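PDB 4WPE: cytokinesis protein 2, which mediates cytoskeletal rearrangements required for yeast cytokinesis, forming a ring that colocalizes with the medial actin ring, and is seen here as its dimeric F-BAR domain. Local coordinates for residues A[9-13]-A[219-223]; A[54-59]-A[92-97]; A[80-85]-A[255-259]; A[139-143]-A[197-201]. All coordinates share one frame; numbering follows the deposited sequence.

Overall arrangement
The four contacts are spread along one elongated, almost wholly helical F-BAR chain. Interactions 2 and 3 lie close together in one arm, with centres about 19 Å apart, and share helix 76-162. Interaction 4 sits on the other side of the chain's centre, about 85 Å from interaction 3 between centres, although both join helix 76-162 to helix 170-259. Between these extremes, interaction 1 lies about 30 Å from interaction 4 and 44 Å from interaction 2, centre to centre, and lays the N-terminal residues on helix 170-259. Interactions 1, 2 and 3 all border the second subunit, whereas the two segments of interaction 4 are touched by no other chain of the assembly.

Interaction 1. Residues A[9-13]-A[219-223]; sequences YSYEA and LQEME
Tyr-11 CA lies 5.8 Å from Gln-220 CA, where the short N-terminal segment 9-13 comes down on one turn of the long helix 170-259. The one clear hydrogen bond between them runs from backbone to side chain: Tyr-11 N donates to Gln-220 OE1 over 2.8 Å, with 153° at the hydrogen. The N-H reaches the amide from above, 37° out of its carbonyl plane, rather than along a lone pair. Gln-220 can meet it because its CG stands opposite the backbone nitrogen (chi1 -179°) and the chain beyond is extended, carrying the amide away from its own helix toward the loop. On the way its aliphatic part runs across one face of the tyrosine, with CG over the ring and CB 3.6 Å from Tyr-11 CD1. The amide ends beside the backbone of Ser-10 and Tyr-11, with Ser-10 CB also near OE1. The same Tyr-11 CD1 is 4.3 Å from Leu-219 CB, and at the far end of the ring Tyr-11 OH lies 3.5 Å from Glu-223 CG, a methylene contact, since the Glu-223 carboxylate turns to a salt bridge with Arg-226. An alanine in place of Gln-220 would probably leave Tyr-11 N without this acceptor and strip the CG methylene from one face of the ring. The tyrosine is wedged between helix 170-259 and helix 21-35, where Leu-26, His-29 and Ile-30 pack on it, while Ser-272 of the second subunit closes in from the C-terminal part of that chain.

Interaction 2. Residues A[54-59]-A[92-97]; sequences YARRLG and RAQSHS
Ala-55 and Ala-93 bring two antiparallel helices of the F-BAR bundle close together: their CA atoms are 4.4 Å apart, and the local axes approach to 8.1 Å at 161° between their directions. The small side chains of these two alanines make this possible. Ala-55 CB rests against the backbone of the partner helix and 3.6 Å from Ser-97 CB, and the backbone nitrogen of Gly-59 lies near Ala-93 CB. The apolar part is completed by Leu-58, whose CD2 branch packs 3.8 Å from Ala-93 CB and also covers one face of the Arg-92 guanidinium.

The polar part is built on Tyr-54 and Arg-92. Arg-92 NH1 donates a nearly straight bond (163°) to Tyr-54 OH over 3.0 Å, and the hydroxyl lies almost in the guanidinium plane. The Tyr-54 hydroxyl is also hydrogen-bonded to Glu-51 of the second subunit, which links the contact to the dimer interface; Arg-92 forms salt bridges with Glu-89 of its own helix and with Glu-248 of helix 170-259.

The aromatic part pairs Tyr-54 with His-96, their centroids 4.6 Å apart and their planes inclined at 40°, an oblique meeting. Both histidine nitrogens have carboxylate partners in the same chain, ND1 to Glu-51 and NE2 to Glu-248, which would be consistent with a positively charged ring. Tyr-54 CE2 stands 3.6 Å above the His-96 plane, over the middle of the imidazole.

Interaction 3. Residues A[80-85]-A[255-259]; sequences ETFNVV and LTNHL
Thr-81 turns OG1 away from its backbone nitrogen (chi1 -153°), and His-258 does the same with its ring (chi1 158°), so that hydroxyl and imidazole meet between two helices. The threonine comes to the edge of the ring, near its plane: OG1 is 3.0 Å from His-258 CD2, with CB beside NE2. The Leu-259 side chain borders the same hydroxyl, its CD2 at 3.8 Å from Thr-81 OG1. Toward the other end of the contact the chemistry becomes wholly apolar. The CD1 branch of Leu-255 packs against both valines, 3.8 Å from Val-84 CG1 and 3.7 Å from Val-85 CG2. These are the start of helix 76-162 and the end of helix 170-259, the two long antiparallel helices of the F-BAR fold, here at 174° and with local axes 10.3 Å apart. Side chains fill most of that spacing; the nearest CA pair, Val-84 to Leu-255, is 6.5 Å apart. A glycine in place of His-258 would probably leave Thr-81 without its ring neighbour and open a gap beside Val-84 CG2. The ring also meets Phe-262, past the end of helix 170-259. Packing continues across the dimer, with Met-40 of the second subunit against Val-85 and Leu-234 of that subunit against Leu-259.

Interaction 4. Residues A[139-143]-A[197-201]; sequences KKKGC and LKQEY
Lys-139 NZ is shared between a water molecule, which accepts its bond over 3.0 Å, and Asp-135 of its own helix, with which it forms a salt bridge. The same water donates to the backbone oxygen of Glu-200, so the extended lysine is linked to the opposite helix through solvent; the Glu-200 carboxylate stays apart, its OE1 5.2 Å from Lys-139 NZ. Beside this water bridge the helices of the predicted coiled coil run antiparallel, at 156° and 9.2 Å between local axes. Tyr-201 spans the gap: Lys-139 CB meets the edge of its ring, and Lys-140 lies alongside it, pointing the same way, with CB 3.5 Å from Tyr-201 CE1 and CD as close to the hydroxyl oxygen. Cys-143 SG packs beside Leu-197, 3.5 Å from its O and 4.0 Å from its CG, and lies obliquely to the Tyr-201 ring, 5.5 Å from its centroid, a long sulfur-aromatic contact. Leu-197 CD2 rests on the backbone of Gly-142, where no side chain intervenes. Lysine stems, sulfur and ring supply the packing, while Lys-139 NZ is held by water and Asp-135, making the polar link across the helices water-mediated rather than a direct salt bridge.

Interaction 1. Residues A[9-13]-A[219-223]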
loop_
_atom_site.group_PDB
_atom_site.type_symbol
_atom_site.label_atom_id
_atom_site.label_comp_id
_atom_site.label_asym_id
_atom_site.label_seq_id
_atom_site.Cartn_x
_atom_site.Cartn_y
_atom_site.Cartn_z
ATOM N N TYR A 9 4.288 9.539 -44.329
ATOM C CA TYR A 9 5.503 9.172 -43.606
ATOM C C TYR A 9 5.486 7.802 -42.918
ATOM O O TYR A 9 4.641 7.529 -42.062
ATOM C CB TYR A 9 5.802 10.243 -42.554
ATOM C CG TYR A 9 5.848 11.647 -43.114
ATOM C CD1 TYR A 9 7.051 12.237 -43.480
ATOM C CD2 TYR A 9 4.679 12.375 -43.295
ATOM C CE1 TYR A 9 7.085 13.519 -44.000
ATOM C CE2 TYR A 9 4.701 13.648 -43.817
ATOM C CZ TYR A 9 5.901 14.219 -44.166
ATOM O OH TYR A 9 5.902 15.494 -44.682
ATOM N N SER A 10 6.461 6.961 -43.266
ATOM C CA SER A 10 6.633 5.646 -42.637
ATOM C C SER A 10 8.088 5.150 -42.718
ATOM O O SER A 10 8.972 5.861 -43.198
ATOM C CB SER A 10 5.701 4.616 -43.278
ATOM O OG SER A 10 5.979 4.465 -44.659
ATOM N N TYR A 11 8.333 3.930 -42.244
ATOM C CA TYR A 11 9.691 3.378 -42.221
ATOM C C TYR A 11 10.176 2.970 -43.610
ATOM O O TYR A 11 11.354 3.120 -43.933
ATOM C CB TYR A 11 9.778 2.164 -41.287
ATOM C CG TYR A 11 9.825 2.476 -39.806
ATOM C CD1 TYR A 11 10.255 1.518 -38.893
ATOM C CD2 TYR A 11 9.433 3.714 -39.315
ATOM C CE1 TYR A 11 10.295 1.785 -37.535
ATOM C CE2 TYR A 11 9.470 3.990 -37.959
ATOM C CZ TYR A 11 9.902 3.022 -37.074
ATOM O OH TYR A 11 9.941 3.290 -35.726
ATOM N N GLU A 12 9.271 2.435 -44.423
ATOM C CA GLU A 12 9.641 1.945 -45.744
ATOM C C GLU A 12 9.657 3.066 -46.770
ATOM O O GLU A 12 10.113 2.886 -47.898
ATOM C CB GLU A 12 8.682 0.848 -46.201
ATOM C CG GLU A 12 7.279 1.341 -46.488
ATOM C CD GLU A 12 6.531 0.422 -47.431
ATOM O OE1 GLU A 12 5.290 0.344 -47.325
ATOM O OE2 GLU A 12 7.188 -0.218 -48.281
ATOM N N ALA A 13 9.150 4.226 -46.371
ATOM C CA ALA A 13 9.021 5.346 -47.288
ATOM C C ALA A 13 10.184 6.327 -47.171
ATOM O O ALA A 13 10.654 6.859 -48.173
ATOM C CB ALA A 13 7.701 6.066 -47.047
ATOM N N LEU A 219 10.390 -4.158 -39.826
ATOM C CA LEU A 219 10.819 -3.319 -38.711
ATOM C C LEU A 219 9.676 -2.450 -38.204
ATOM O O LEU A 219 9.446 -2.348 -36.999
ATOM C CB LEU A 219 11.999 -2.437 -39.117
ATOM C CG LEU A 219 13.351 -3.133 -39.281
ATOM C CD1 LEU A 219 14.396 -2.156 -39.796
ATOM C CD2 LEU A 219 13.796 -3.751 -37.966
ATOM N N GLN A 220 8.961 -1.823 -39.132
ATOM C CA GLN A 220 7.845 -0.955 -38.779
ATOM C C GLN A 220 6.731 -1.748 -38.100
ATOM O O GLN A 220 5.977 -1.211 -37.293
ATOM C CB GLN A 220 7.319 -0.241 -40.025
ATOM C CG GLN A 220 6.172 0.710 -39.762
ATOM C CD GLN A 220 5.729 1.439 -41.010
ATOM O OE1 GLN A 220 6.553 1.857 -41.823
ATOM N NE2 GLN A 220 4.418 1.588 -41.175
ATOM N N GLU A 221 6.638 -3.032 -38.426
ATOM C CA GLU A 221 5.675 -3.911 -37.778
ATOM C C GLU A 221 6.151 -4.274 -36.377
ATOM O O GLU A 221 5.345 -4.414 -35.457
ATOM C CB GLU A 221 5.452 -5.176 -38.610
ATOM C CG GLU A 221 4.595 -6.231 -37.930
ATOM C CD GLU A 221 4.417 -7.473 -38.780
ATOM O OE1 GLU A 221 3.721 -7.394 -39.816
ATOM O OE2 GLU A 221 4.978 -8.527 -38.415
HETATM N N MSE A 222 7.464 -4.423 -36.222
HETATM C CA MSE A 222 8.056 -4.721 -34.921
HETATM C C MSE A 222 7.789 -3.607 -33.919
HETATM O O MSE A 222 7.276 -3.847 -32.824
HETATM C CB MSE A 222 9.564 -4.934 -35.046
HETATM C CG MSE A 222 9.973 -6.219 -35.729
HETATM SE SE MSE A 222 11.792 -6.691 -35.231
HETATM C CE MSE A 222 11.505 -6.963 -33.323
ATOM N N GLU A 223 8.153 -2.387 -34.301
ATOM C CA GLU A 223 7.972 -1.234 -33.435
ATOM C C GLU A 223 6.497 -1.007 -33.135
ATOM O O GLU A 223 6.127 -0.735 -31.994
ATOM C CB GLU A 223 8.586 0.018 -34.070
ATOM C CG GLU A 223 8.472 1.276 -33.217
ATOM C CD GLU A 223 9.398 1.274 -32.005
ATOM O OE1 GLU A 223 10.190 0.319 -31.842
ATOM O OE2 GLU A 223 9.333 2.237 -31.210
#

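Interaction 2. Residues A[54-59]-A[92-97]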
loop_
_atom_site.group_PDB
_atom_site.type_symbol
_atom_site.label_atom_id
_atom_site.label_comp_id
_atom_site.label_asym_id
_atom_site.label_seq_id
_atom_site.Cartn_x
_atom_site.Cartn_y
_atom_site.Cartn_z
ATOM N N TYR A 54 2.426 -5.726 1.039
ATOM C CA TYR A 54 1.443 -4.824 1.627
ATOM C C TYR A 54 0.203 -5.599 2.061
ATOM O O TYR A 54 -0.291 -5.417 3.171
ATOM C CB TYR A 54 1.060 -3.718 0.643
ATOM C CG TYR A 54 0.108 -2.690 1.212
ATOM C CD1 TYR A 54 0.572 -1.630 1.980
ATOM C CD2 TYR A 54 -1.259 -2.778 0.978
ATOM C CE1 TYR A 54 -0.301 -0.687 2.502
ATOM C CE2 TYR A 54 -2.136 -1.844 1.497
ATOM C CZ TYR A 54 -1.654 -0.800 2.257
ATOM O OH TYR A 54 -2.532 0.127 2.769
ATOM N N ALA A 55 -0.292 -6.465 1.182
ATOM C CA ALA A 55 -1.473 -7.267 1.484
ATOM C C ALA A 55 -1.200 -8.232 2.627
ATOM O O ALA A 55 -2.020 -8.382 3.534
ATOM C CB ALA A 55 -1.929 -8.029 0.254
ATOM N N ARG A 56 -0.042 -8.883 2.583
ATOM C CA ARG A 56 0.307 -9.872 3.595
ATOM C C ARG A 56 0.492 -9.232 4.964
ATOM O O ARG A 56 0.064 -9.784 5.977
ATOM C CB ARG A 56 1.574 -10.634 3.193
ATOM C CG ARG A 56 1.357 -11.699 2.114
ATOM C CD ARG A 56 -0.110 -12.113 2.000
ATOM N NE ARG A 56 -0.282 -13.345 1.237
ATOM C CZ ARG A 56 -0.399 -14.554 1.780
ATOM N NH1 ARG A 56 -0.373 -14.696 3.099
ATOM N NH2 ARG A 56 -0.550 -15.620 1.004
ATOM N N ARG A 57 1.116 -8.060 4.996
ATOM C CA ARG A 57 1.368 -7.378 6.261
ATOM C C ARG A 57 0.111 -6.701 6.793
ATOM O O ARG A 57 -0.053 -6.554 8.004
ATOM C CB ARG A 57 2.489 -6.353 6.108
ATOM C CG ARG A 57 3.013 -5.846 7.435
ATOM C CD ARG A 57 4.182 -4.903 7.248
ATOM N NE ARG A 57 4.366 -4.045 8.413
ATOM C CZ ARG A 57 5.301 -3.108 8.506
ATOM N NH1 ARG A 57 6.141 -2.910 7.501
ATOM N NH2 ARG A 57 5.397 -2.371 9.604
ATOM N N LEU A 58 -0.772 -6.287 5.890
ATOM C CA LEU A 58 -2.053 -5.717 6.292
ATOM C C LEU A 58 -2.934 -6.804 6.890
ATOM O O LEU A 58 -3.652 -6.570 7.862
ATOM C CB LEU A 58 -2.761 -5.055 5.109
ATOM C CG LEU A 58 -4.103 -4.388 5.418
ATOM C CD1 LEU A 58 -3.928 -3.266 6.424
ATOM C CD2 LEU A 58 -4.763 -3.877 4.148
ATOM N N GLY A 59 -2.873 -7.994 6.298
ATOM C CA GLY A 59 -3.622 -9.136 6.792
ATOM C C GLY A 59 -3.183 -9.518 8.192
ATOM O O GLY A 59 -4.008 -9.845 9.047
ATOM N N ARG A 92 -9.474 -4.648 1.643
ATOM C CA ARG A 92 -8.367 -3.982 0.963
ATOM C C ARG A 92 -7.200 -4.942 0.786
ATOM O O ARG A 92 -6.596 -5.008 -0.285
ATOM C CB ARG A 92 -7.905 -2.745 1.734
ATOM C CG ARG A 92 -8.939 -1.638 1.827
ATOM C CD ARG A 92 -8.292 -0.294 2.144
ATOM N NE ARG A 92 -7.486 -0.319 3.362
ATOM C CZ ARG A 92 -6.156 -0.309 3.385
ATOM N NH1 ARG A 92 -5.467 -0.278 2.252
ATOM N NH2 ARG A 92 -5.513 -0.329 4.545
ATOM N N ALA A 93 -6.891 -5.678 1.850
ATOM C CA ALA A 93 -5.818 -6.663 1.825
ATOM C C ALA A 93 -6.011 -7.653 0.677
ATOM O O ALA A 93 -5.096 -7.878 -0.115
ATOM C CB ALA A 93 -5.741 -7.396 3.157
ATOM N N GLN A 94 -7.208 -8.224 0.580
ATOM C CA GLN A 94 -7.529 -9.149 -0.500
ATOM C C GLN A 94 -7.444 -8.459 -1.861
ATOM O O GLN A 94 -7.058 -9.072 -2.858
ATOM C CB GLN A 94 -8.924 -9.746 -0.301
ATOM N N SER A 95 -7.795 -7.178 -1.896
ATOM C CA SER A 95 -7.817 -6.426 -3.144
ATOM C C SER A 95 -6.406 -6.130 -3.639
ATOM O O SER A 95 -6.127 -6.205 -4.837
ATOM C CB SER A 95 -8.595 -5.123 -2.968
ATOM O OG SER A 95 -8.619 -4.386 -4.176
ATOM N N HIS A 96 -5.518 -5.787 -2.712
ATOM C CA HIS A 96 -4.120 -5.557 -3.056
ATOM C C HIS A 96 -3.439 -6.872 -3.407
ATOM O O HIS A 96 -2.563 -6.916 -4.270
ATOM C CB HIS A 96 -3.380 -4.868 -1.910
ATOM C CG HIS A 96 -3.686 -3.406 -1.781
ATOM N ND1 HIS A 96 -2.763 -2.428 -2.063
ATOM C CD2 HIS A 96 -4.815 -2.765 -1.395
ATOM C CE1 HIS A 96 -3.308 -1.238 -1.857
ATOM N NE2 HIS A 96 -4.550 -1.417 -1.454
ATOM N N SER A 97 -3.847 -7.943 -2.733
ATOM C CA SER A 97 -3.284 -9.261 -2.994
ATOM C C SER A 97 -3.653 -9.733 -4.390
ATOM O O SER A 97 -2.816 -10.269 -5.115
ATOM C CB SER A 97 -3.762 -10.275 -1.956
ATOM O OG SER A 97 -3.195 -11.546 -2.209
#

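Interaction 3. Residues A[80-85]-A[255-259]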
loop_
_atom_site.group_PDB
_atom_site.type_symbol
_atom_site.label_atom_id
_atom_site.label_comp_id
_atom_site.label_asym_id
_atom_site.label_seq_id
_atom_site.Cartn_x
_atom_site.Cartn_y
_atom_site.Cartn_z
ATOM N N GLU A 80 -19.645 -2.876 16.913
ATOM C CA GLU A 80 -20.021 -3.180 15.538
ATOM C C GLU A 80 -19.263 -2.260 14.576
ATOM O O GLU A 80 -19.137 -2.568 13.391
ATOM C CB GLU A 80 -21.537 -3.042 15.336
ATOM C CG GLU A 80 -22.360 -3.161 16.631
ATOM C CD GLU A 80 -23.866 -3.137 16.388
ATOM O OE1 GLU A 80 -24.242 -2.762 15.257
ATOM O OE2 GLU A 80 -24.659 -3.510 17.297
ATOM N N THR A 81 -18.740 -1.143 15.078
ATOM C CA THR A 81 -17.943 -0.260 14.229
ATOM C C THR A 81 -16.492 -0.754 14.184
ATOM O O THR A 81 -15.793 -0.547 13.194
ATOM C CB THR A 81 -18.005 1.217 14.706
ATOM O OG1 THR A 81 -17.776 2.096 13.598
ATOM C CG2 THR A 81 -16.982 1.503 15.786
ATOM N N PHE A 82 -16.050 -1.425 15.246
ATOM C CA PHE A 82 -14.707 -1.992 15.275
ATOM C C PHE A 82 -14.616 -3.136 14.276
ATOM O O PHE A 82 -13.552 -3.402 13.717
ATOM C CB PHE A 82 -14.338 -2.487 16.678
ATOM C CG PHE A 82 -13.802 -1.413 17.592
ATOM C CD1 PHE A 82 -14.047 -0.074 17.339
ATOM C CD2 PHE A 82 -13.042 -1.750 18.701
ATOM C CE1 PHE A 82 -13.554 0.908 18.181
ATOM C CE2 PHE A 82 -12.545 -0.772 19.545
ATOM C CZ PHE A 82 -12.801 0.557 19.284
ATOM N N ASN A 83 -15.740 -3.808 14.052
ATOM C CA ASN A 83 -15.781 -4.941 13.139
ATOM C C ASN A 83 -15.926 -4.505 11.683
ATOM O O ASN A 83 -15.496 -5.214 10.771
ATOM C CB ASN A 83 -16.916 -5.892 13.521
ATOM C CG ASN A 83 -16.605 -6.698 14.772
ATOM O OD1 ASN A 83 -15.466 -7.117 14.988
ATOM N ND2 ASN A 83 -17.617 -6.917 15.602
ATOM N N VAL A 84 -16.531 -3.340 11.464
ATOM C CA VAL A 84 -16.599 -2.770 10.122
ATOM C C VAL A 84 -15.196 -2.388 9.676
ATOM O O VAL A 84 -14.792 -2.683 8.552
ATOM C CB VAL A 84 -17.525 -1.539 10.057
ATOM C CG1 VAL A 84 -17.295 -0.763 8.769
ATOM C CG2 VAL A 84 -18.979 -1.962 10.171
ATOM N N VAL A 85 -14.453 -1.739 10.567
ATOM C CA VAL A 85 -13.054 -1.413 10.309
ATOM C C VAL A 85 -12.279 -2.681 9.981
ATOM O O VAL A 85 -11.480 -2.713 9.046
ATOM C CB VAL A 85 -12.395 -0.711 11.515
ATOM C CG1 VAL A 85 -10.918 -0.468 11.250
ATOM C CG2 VAL A 85 -13.102 0.599 11.822
ATOM N N LEU A 255 -17.657 2.786 6.161
ATOM C CA LEU A 255 -17.196 3.152 7.494
ATOM C C LEU A 255 -17.729 4.518 7.900
ATOM O O LEU A 255 -18.192 4.702 9.023
ATOM C CB LEU A 255 -15.668 3.144 7.553
ATOM C CG LEU A 255 -15.070 3.431 8.930
ATOM C CD1 LEU A 255 -15.657 2.486 9.964
ATOM C CD2 LEU A 255 -13.556 3.317 8.897
ATOM N N THR A 256 -17.662 5.470 6.977
ATOM C CA THR A 256 -18.218 6.795 7.210
ATOM C C THR A 256 -19.730 6.731 7.459
ATOM O O THR A 256 -20.234 7.364 8.387
ATOM C CB THR A 256 -17.929 7.737 6.022
ATOM O OG1 THR A 256 -16.527 8.037 5.975
ATOM C CG2 THR A 256 -18.708 9.034 6.164
ATOM N N ASN A 257 -20.440 5.953 6.641
ATOM C CA ASN A 257 -21.903 5.873 6.705
ATOM C C ASN A 257 -22.459 5.357 8.025
ATOM O O ASN A 257 -23.600 5.665 8.382
ATOM C CB ASN A 257 -22.448 4.987 5.572
ATOM C CG ASN A 257 -22.356 5.643 4.218
ATOM O OD1 ASN A 257 -22.474 6.862 4.099
ATOM N ND2 ASN A 257 -22.155 4.835 3.180
ATOM N N HIS A 258 -21.653 4.564 8.727
ATOM C CA HIS A 258 -22.059 3.925 9.974
ATOM C C HIS A 258 -21.511 4.620 11.212
ATOM O O HIS A 258 -22.043 4.462 12.319
ATOM C CB HIS A 258 -21.618 2.462 9.981
ATOM C CG HIS A 258 -21.500 1.877 11.349
ATOM N ND1 HIS A 258 -22.585 1.338 12.018
ATOM C CD2 HIS A 258 -20.439 1.699 12.175
ATOM C CE1 HIS A 258 -22.205 0.891 13.193
ATOM N NE2 HIS A 258 -20.894 1.093 13.312
ATOM N N LEU A 259 -20.418 5.350 11.025
ATOM C CA LEU A 259 -19.914 6.225 12.071
ATOM C C LEU A 259 -20.907 7.348 12.315
ATOM O O LEU A 259 -20.991 7.892 13.417
ATOM C CB LEU A 259 -18.549 6.814 11.707
ATOM C CG LEU A 259 -17.273 5.988 11.833
ATOM C CD1 LEU A 259 -16.111 6.684 11.135
ATOM C CD2 LEU A 259 -16.973 5.785 13.306
#

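Interaction 4. Residues A[139-143]-A[197-201]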
loop_
_atom_site.group_PDB
_atom_site.type_symbol
_atom_site.label_atom_id
_atom_site.label_comp_id
_atom_site.label_asym_id
_atom_site.label_seq_id
_atom_site.Cartn_x
_atom_site.Cartn_y
_atom_site.Cartn_z
ATOM N N LYS A 139 30.806 -7.190 -53.668
ATOM C CA LYS A 139 30.676 -7.125 -55.114
ATOM C C LYS A 139 31.200 -5.801 -55.659
ATOM O O LYS A 139 31.777 -5.758 -56.747
ATOM C CB LYS A 139 29.219 -7.338 -55.526
ATOM C CG LYS A 139 28.909 -8.786 -55.855
ATOM C CD LYS A 139 27.455 -9.122 -55.611
ATOM C CE LYS A 139 27.217 -10.616 -55.751
ATOM N NZ LYS A 139 25.812 -10.986 -55.422
ATOM N N LYS A 140 31.008 -4.724 -54.904
ATOM C CA LYS A 140 31.526 -3.424 -55.309
ATOM C C LYS A 140 33.048 -3.410 -55.226
ATOM O O LYS A 140 33.721 -2.879 -56.109
ATOM C CB LYS A 140 30.943 -2.308 -54.445
ATOM C CG LYS A 140 31.394 -0.918 -54.861
ATOM C CD LYS A 140 30.801 0.151 -53.964
ATOM C CE LYS A 140 31.242 1.538 -54.403
ATOM N NZ LYS A 140 30.533 2.611 -53.651
ATOM N N LYS A 141 33.584 -3.998 -54.161
ATOM C CA LYS A 141 35.029 -4.096 -53.994
ATOM C C LYS A 141 35.625 -4.957 -55.097
ATOM O O LYS A 141 36.709 -4.673 -55.602
ATOM C CB LYS A 141 35.380 -4.674 -52.621
ATOM N N GLY A 142 34.899 -6.005 -55.474
ATOM C CA GLY A 142 35.331 -6.904 -56.529
ATOM C C GLY A 142 35.470 -6.219 -57.876
ATOM O O GLY A 142 36.379 -6.526 -58.641
ATOM N N CYS A 143 34.560 -5.292 -58.162
ATOM C CA CYS A 143 34.591 -4.532 -59.408
ATOM C C CYS A 143 35.820 -3.640 -59.473
ATOM O O CYS A 143 36.546 -3.631 -60.468
ATOM C CB CYS A 143 33.331 -3.676 -59.549
ATOM S SG CYS A 143 31.873 -4.574 -60.098
ATOM N N LEU A 197 30.840 -9.043 -63.644
ATOM C CA LEU A 197 30.845 -8.691 -62.232
ATOM C C LEU A 197 30.173 -7.341 -62.019
ATOM O O LEU A 197 29.622 -7.077 -60.948
ATOM C CB LEU A 197 32.272 -8.676 -61.684
ATOM C CG LEU A 197 32.405 -8.588 -60.162
ATOM C CD1 LEU A 197 31.311 -9.388 -59.455
ATOM C CD2 LEU A 197 33.780 -9.068 -59.729
ATOM N N LYS A 198 30.212 -6.488 -63.038
ATOM C CA LYS A 198 29.472 -5.236 -62.986
ATOM C C LYS A 198 27.985 -5.542 -62.935
ATOM O O LYS A 198 27.266 -4.988 -62.109
ATOM C CB LYS A 198 29.785 -4.343 -64.184
ATOM C CG LYS A 198 30.930 -3.360 -63.959
ATOM C CD LYS A 198 31.047 -2.396 -65.133
ATOM C CE LYS A 198 32.114 -1.339 -64.896
ATOM N NZ LYS A 198 32.143 -0.339 -66.002
ATOM N N GLN A 199 27.526 -6.444 -63.796
ATOM C CA GLN A 199 26.100 -6.744 -63.858
ATOM C C GLN A 199 25.623 -7.500 -62.615
ATOM O O GLN A 199 24.477 -7.349 -62.194
ATOM C CB GLN A 199 25.773 -7.523 -65.136
ATOM C CG GLN A 199 24.655 -6.883 -65.956
ATOM C CD GLN A 199 25.100 -5.621 -66.675
ATOM O OE1 GLN A 199 26.207 -5.555 -67.204
ATOM N NE2 GLN A 199 24.239 -4.606 -66.686
ATOM N N GLU A 200 26.507 -8.296 -62.020
ATOM C CA GLU A 200 26.193 -8.973 -60.762
ATOM C C GLU A 200 25.945 -7.959 -59.654
ATOM O O GLU A 200 25.097 -8.158 -58.785
ATOM C CB GLU A 200 27.322 -9.920 -60.353
ATOM C CG GLU A 200 27.319 -11.244 -61.084
ATOM C CD GLU A 200 28.363 -12.199 -60.545
ATOM O OE1 GLU A 200 28.977 -11.885 -59.501
ATOM O OE2 GLU A 200 28.576 -13.261 -61.167
ATOM N N TYR A 201 26.699 -6.868 -59.704
ATOM C CA TYR A 201 26.607 -5.801 -58.718
ATOM C C TYR A 201 25.315 -5.001 -58.865
ATOM O O TYR A 201 24.646 -4.709 -57.875
ATOM C CB TYR A 201 27.826 -4.887 -58.841
ATOM C CG TYR A 201 27.784 -3.659 -57.970
ATOM C CD1 TYR A 201 27.796 -3.764 -56.586
ATOM C CD2 TYR A 201 27.757 -2.391 -58.533
ATOM C CE1 TYR A 201 27.764 -2.643 -55.789
ATOM C CE2 TYR A 201 27.729 -1.265 -57.745
ATOM C CZ TYR A 201 27.734 -1.395 -56.374
ATOM O OH TYR A 201 27.705 -0.267 -55.589
HETATM O O HOH W 1 24.007 -10.273 -57.672
#